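Local structure of 2-methyl-3-hydroxypyridine-5-carboxylic acid oxygenase (Mesorhizobium loti, 3ALJ) at residues Q210-S215 and P250-C255; V136-L141 and V146-L151. The protein probably uses bound FAD and molecular oxygen to oxygenate and open the pyridine ring of 2-methyl-3-hydroxypyridine-5-carboxylic acid. One frame throughout, in Å; residues are numbered along the deposited sequence. Where two conformers were deposited one is given.

How the contacts relate
The two contacts lie on opposite sides of the chain's centre, with their centres about 48 Å apart, and share no strand or helix. Contact 1 is buried: strand 211-216 of the seven-stranded sheet meets the start of helix 253-260 through apolar side chains alone, and one leucine supplies all the close touches from the helix side. Contact 2 is a partly buried hairpin, strands 138-141 and 146-148, which is held chiefly by backbone hydrogen bonds. Its side chains divide by face, with Leu139 and Leu147 on one and Arg138, Thr140, Val146 and Glu148 on the other. Contact 1 thus joins a helix to a sheet, whereas contact 2 builds part of a small sheet.

Contact 1. Residues Q210-S215 and P250-C255; sequences QRILYS and PFLEPC
Leu252 meets Ile212 and Tyr214 of strand 211-216 from the turn that leads into helix 253-260. Just before it, Pro250 and Phe251 form a short 3-10 segment; the Phe251 ring packs edge-to-face with Trp85. Leu252 occupies the N-cap position, and a backbone hydrogen bond of 3.1 Å from Glu253 N to Pro250 O closes the turn around Phe251 and Leu252. The CB of Leu252 already points toward the strand; chi1 (-67°) sets CG beside the backbone N, and chi2 (-172°) then spreads CD1 to Ile212 and CD2 to Tyr214. CD1 meets Ile212 tip to tip, 4.0 Å from Ile212 CG2 and equally far from Ile212 CD1. Leu252 CD2 comes obliquely to the CD2 and CE2 atoms of the Tyr214 ring, 3.8 Å from Tyr214 CE2. Tyrosine fits this buried site since its ring packs on leucine while Tyr214 OH hydrogen-bonds to Trp196 O. The forked end of leucine suits its own place, as CD1 chiefly meets Ile212 and CD2 meets Tyr214. An alanine in its place would probably open a gap between helix and strand, with the Ile212 methyls and the Tyr214 ring deprived of their shared apolar neighbour. Around the contact, Leu252 also rests on Met202 of strand 199-203, Ile212 on Trp245 of helix 242-248, and Cys255 on Leu222 of strand 221-228.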
# COMPACT_ATOMS: atom_id res chain seq x y z
N GLN A 210 -13.10 0.13 -19.94
CA GLN A 210 -12.43 -1.03 -19.38
C GLN A 210 -10.95 -0.72 -19.43
O GLN A 210 -10.44 -0.29 -20.48
CB GLN A 210 -12.65 -2.41 -20.10
CG GLN A 210 -14.09 -2.92 -19.87
CD GLN A 210 -14.32 -4.24 -20.61
OE1 GLN A 210 -15.35 -4.33 -21.25
NE2 GLN A 210 -13.53 -5.25 -20.48
N ARG A 211 -10.25 -1.07 -18.36
CA ARG A 211 -8.80 -0.85 -18.27
C ARG A 211 -8.19 -2.06 -17.65
O ARG A 211 -8.75 -2.63 -16.68
CB ARG A 211 -8.63 0.40 -17.38
CG ARG A 211 -7.16 0.69 -16.91
CD ARG A 211 -7.27 1.79 -15.86
NE ARG A 211 -5.94 2.17 -15.35
CZ ARG A 211 -5.75 2.91 -14.26
NH1 ARG A 211 -4.50 3.25 -13.87
NH2 ARG A 211 -6.81 3.33 -13.51
N ILE A 212 -6.99 -2.41 -18.08
CA ILE A 212 -6.16 -3.41 -17.35
C ILE A 212 -4.81 -2.73 -17.05
O ILE A 212 -4.12 -2.25 -17.97
CB ILE A 212 -5.87 -4.69 -18.16
CG1 ILE A 212 -7.23 -5.40 -18.30
CG2 ILE A 212 -4.81 -5.58 -17.48
CD1 ILE A 212 -7.15 -6.88 -18.98
N LEU A 213 -4.37 -2.75 -15.77
CA LEU A 213 -2.96 -2.44 -15.45
C LEU A 213 -2.27 -3.80 -15.40
O LEU A 213 -2.58 -4.70 -14.60
CB LEU A 213 -2.91 -1.73 -14.08
CG LEU A 213 -1.46 -1.42 -13.69
CD1 LEU A 213 -0.92 -0.33 -14.65
CD2 LEU A 213 -1.37 -0.83 -12.24
N TYR A 214 -1.28 -3.92 -16.28
CA TYR A 214 -0.47 -5.15 -16.48
C TYR A 214 0.88 -4.94 -15.78
O TYR A 214 1.62 -4.03 -16.11
CB TYR A 214 -0.33 -5.34 -18.04
CG TYR A 214 0.66 -6.37 -18.50
CD1 TYR A 214 2.04 -6.10 -18.56
CD2 TYR A 214 0.22 -7.63 -18.76
CE1 TYR A 214 2.96 -7.11 -19.01
CE2 TYR A 214 1.09 -8.67 -19.21
CZ TYR A 214 2.40 -8.33 -19.31
OH TYR A 214 3.37 -9.31 -19.65
N SER A 215 1.15 -5.82 -14.77
CA SER A 215 2.21 -5.52 -13.80
C SER A 215 3.05 -6.76 -13.47
O SER A 215 2.73 -7.55 -12.55
CB SER A 215 1.59 -5.02 -12.49
OG SER A 215 0.79 -3.85 -12.79
N PRO A 250 -7.39 -8.54 -26.37
CA PRO A 250 -7.21 -9.90 -26.91
C PRO A 250 -5.81 -10.39 -26.85
O PRO A 250 -5.56 -11.58 -26.75
CB PRO A 250 -7.75 -9.73 -28.37
CG PRO A 250 -7.49 -8.26 -28.68
CD PRO A 250 -7.99 -7.57 -27.34
N PHE A 251 -4.83 -9.48 -26.83
CA PHE A 251 -3.43 -9.78 -26.73
C PHE A 251 -3.02 -10.38 -25.34
O PHE A 251 -1.88 -10.88 -25.17
CB PHE A 251 -2.62 -8.54 -27.07
CG PHE A 251 -3.23 -7.32 -26.48
CD1 PHE A 251 -4.03 -6.51 -27.29
CD2 PHE A 251 -3.08 -7.01 -25.12
CE1 PHE A 251 -4.75 -5.41 -26.73
CE2 PHE A 251 -3.77 -5.92 -24.57
CZ PHE A 251 -4.60 -5.13 -25.33
N LEU A 252 -3.95 -10.24 -24.36
CA LEU A 252 -3.70 -10.92 -23.04
C LEU A 252 -4.53 -12.19 -22.84
O LEU A 252 -4.55 -12.71 -21.73
CB LEU A 252 -4.07 -9.89 -21.88
CG LEU A 252 -3.16 -8.66 -21.77
CD1 LEU A 252 -3.54 -7.88 -20.48
CD2 LEU A 252 -1.76 -9.18 -21.62
N GLU A 253 -5.17 -12.71 -23.89
CA GLU A 253 -6.00 -13.89 -23.71
C GLU A 253 -5.32 -15.04 -22.95
O GLU A 253 -5.98 -15.58 -22.05
CB GLU A 253 -6.53 -14.39 -25.06
CG GLU A 253 -7.36 -15.69 -24.92
CD GLU A 253 -7.95 -16.05 -26.30
OE1 GLU A 253 -7.37 -15.65 -27.34
OE2 GLU A 253 -9.06 -16.63 -26.32
N PRO A 254 -4.06 -15.41 -23.18
CA PRO A 254 -3.48 -16.56 -22.39
C PRO A 254 -3.55 -16.32 -20.85
O PRO A 254 -4.03 -17.17 -20.07
CB PRO A 254 -2.06 -16.66 -22.90
CG PRO A 254 -2.14 -16.02 -24.33
CD PRO A 254 -3.15 -14.89 -24.20
N CYS A 255 -3.24 -15.06 -20.45
CA CYS A 255 -3.34 -14.68 -19.02
C CYS A 255 -4.75 -14.53 -18.55
O CYS A 255 -4.97 -14.92 -17.35
CB CYS A 255 -2.60 -13.33 -18.87
SG CYS A 255 -0.83 -13.40 -19.31

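Contact 2. Residues V136-L141 and V146-L151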
# COMPACT_ATOMS: atom_id res chain seq x y z
N VAL A 136 -3.97 7.74 27.45
CA VAL A 136 -2.95 7.69 28.52
C VAL A 136 -2.03 6.52 28.40
O VAL A 136 -1.05 6.38 29.16
CB VAL A 136 -3.49 7.72 30.00
CG1 VAL A 136 -4.51 8.78 30.16
CG2 VAL A 136 -3.92 6.31 30.48
N GLY A 137 -2.23 5.64 27.37
CA GLY A 137 -1.32 4.53 27.09
C GLY A 137 -1.90 3.16 27.46
O GLY A 137 -1.26 2.29 28.06
N ARG A 138 -3.16 2.95 27.06
CA ARG A 138 -3.81 1.66 27.32
C ARG A 138 -4.53 1.17 26.06
O ARG A 138 -5.01 1.93 25.22
CB ARG A 138 -4.82 1.74 28.50
CG ARG A 138 -4.05 1.96 29.84
CD ARG A 138 -4.81 1.45 31.08
NE ARG A 138 -6.10 2.11 31.16
CZ ARG A 138 -6.33 3.18 31.92
NH1 ARG A 138 -5.35 3.70 32.70
NH2 ARG A 138 -7.54 3.73 31.91
N LEU A 139 -4.45 -0.14 25.85
CA LEU A 139 -5.04 -0.77 24.68
C LEU A 139 -5.87 -1.94 25.21
O LEU A 139 -5.31 -2.79 25.94
CB LEU A 139 -3.90 -1.34 23.79
CG LEU A 139 -4.32 -1.89 22.46
CD1 LEU A 139 -4.87 -0.73 21.64
CD2 LEU A 139 -3.13 -2.55 21.67
N THR A 140 -7.15 -1.97 24.88
CA THR A 140 -7.97 -3.13 25.27
C THR A 140 -8.20 -4.10 24.11
O THR A 140 -8.67 -3.65 23.03
CB THR A 140 -9.32 -2.59 25.77
OG1 THR A 140 -9.04 -1.76 26.88
CG2 THR A 140 -10.13 -3.79 26.30
N LEU A 141 -7.90 -5.37 24.27
CA LEU A 141 -8.16 -6.36 23.25
C LEU A 141 -9.58 -6.94 23.33
O LEU A 141 -10.22 -6.78 24.40
CB LEU A 141 -7.10 -7.44 23.42
CG LEU A 141 -5.65 -6.93 23.32
CD1 LEU A 141 -4.85 -8.25 23.50
CD2 LEU A 141 -5.35 -6.37 21.95
N VAL A 146 -6.29 -5.80 29.08
CA VAL A 146 -5.92 -4.41 29.02
C VAL A 146 -4.42 -4.33 29.12
O VAL A 146 -3.76 -4.91 30.04
CB VAL A 146 -6.51 -3.57 30.22
CG1 VAL A 146 -6.15 -2.09 30.08
CG2 VAL A 146 -8.07 -3.61 30.15
N LEU A 147 -3.83 -3.69 28.11
CA LEU A 147 -2.37 -3.60 28.00
C LEU A 147 -1.93 -2.18 28.23
O LEU A 147 -2.46 -1.26 27.64
CB LEU A 147 -1.98 -4.10 26.56
CG LEU A 147 -2.40 -5.57 26.20
CD1 LEU A 147 -2.08 -5.90 24.72
CD2 LEU A 147 -1.70 -6.45 27.14
N GLU A 148 -0.96 -1.98 29.11
CA GLU A 148 -0.45 -0.62 29.29
C GLU A 148 0.88 -0.54 28.49
O GLU A 148 1.66 -1.50 28.37
CB GLU A 148 -0.09 -0.39 30.78
CG GLU A 148 -1.32 -0.39 31.73
CD GLU A 148 -0.90 -0.15 33.15
OE1 GLU A 148 -1.17 -1.05 33.99
OE2 GLU A 148 -0.26 0.91 33.40
N ALA A 149 1.12 0.67 27.98
CA ALA A 149 2.29 0.87 27.17
C ALA A 149 2.72 2.32 27.26
O ALA A 149 1.89 3.22 27.50
CB ALA A 149 2.00 0.43 25.71
N ASP A 150 3.97 2.57 26.84
CA ASP A 150 4.38 3.97 26.63
C ASP A 150 3.98 4.56 25.29
O ASP A 150 3.96 5.76 25.10
CB ASP A 150 5.91 4.02 26.71
CG ASP A 150 6.45 3.35 28.06
OD1 ASP A 150 6.06 3.95 29.14
OD2 ASP A 150 7.06 2.29 28.11
N LEU A 151 3.61 3.66 24.35
CA LEU A 151 3.15 4.13 22.98
C LEU A 151 2.19 3.08 22.51
O LEU A 151 2.40 1.88 22.69
CB LEU A 151 4.39 4.13 22.05
CG LEU A 151 4.08 4.33 20.53
CD1 LEU A 151 3.65 5.78 20.29
CD2 LEU A 151 5.32 3.89 19.76
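A beta hairpin brings strand 138-141 against strand 146-148, with Leu139 and Leu147 as its hydrogen-bonded pair. Leu147 N reaches Leu139 O at 2.8 Å in a nearly straight bond (169° at the hydrogen), and Leu139 N returns to Leu147 O at 2.9 Å, lying in that carbonyl's plane. A third bond, 2.9 Å from Ala149 N to Gly137 O, extends the ladder past the strand ends. Gly137 and Arg138 both face Asp134 in a G1 beta bulge, at the turn joining strand 130-134 to strand 138-141, two neighbours in an antiparallel three-stranded sheet. Glycine suits the bulge because, at its backbone angles, a CB would be jammed against the preceding carbonyl O and would clash with Ala149 O. The end of Leu141 comes over to Leu147, CD1 3.8 Å from CD1, and both touch His40 of strand 36-40; Leu139 and Leu147 also rest on Glu15 of strand 13-17. On the other face the aliphatic stems of Arg138 and Glu148 pack side by side, Arg138 CD 4.0 Å from Glu148 CG. Arg138 bends at chi3 (-58°) while Glu148 runs extended beyond CG, and their charged ends diverge: Arg138 NH1 is 5.8 Å from Glu148 OE2, too far for a salt bridge, with the two planes 84° apart. Arg138 NH2 has a weak, long ion pair with Asp134. Val146 offers CG1 to Arg138 CD at 3.9 Å and CG2 to Thr140 OG1, also at 3.9 Å.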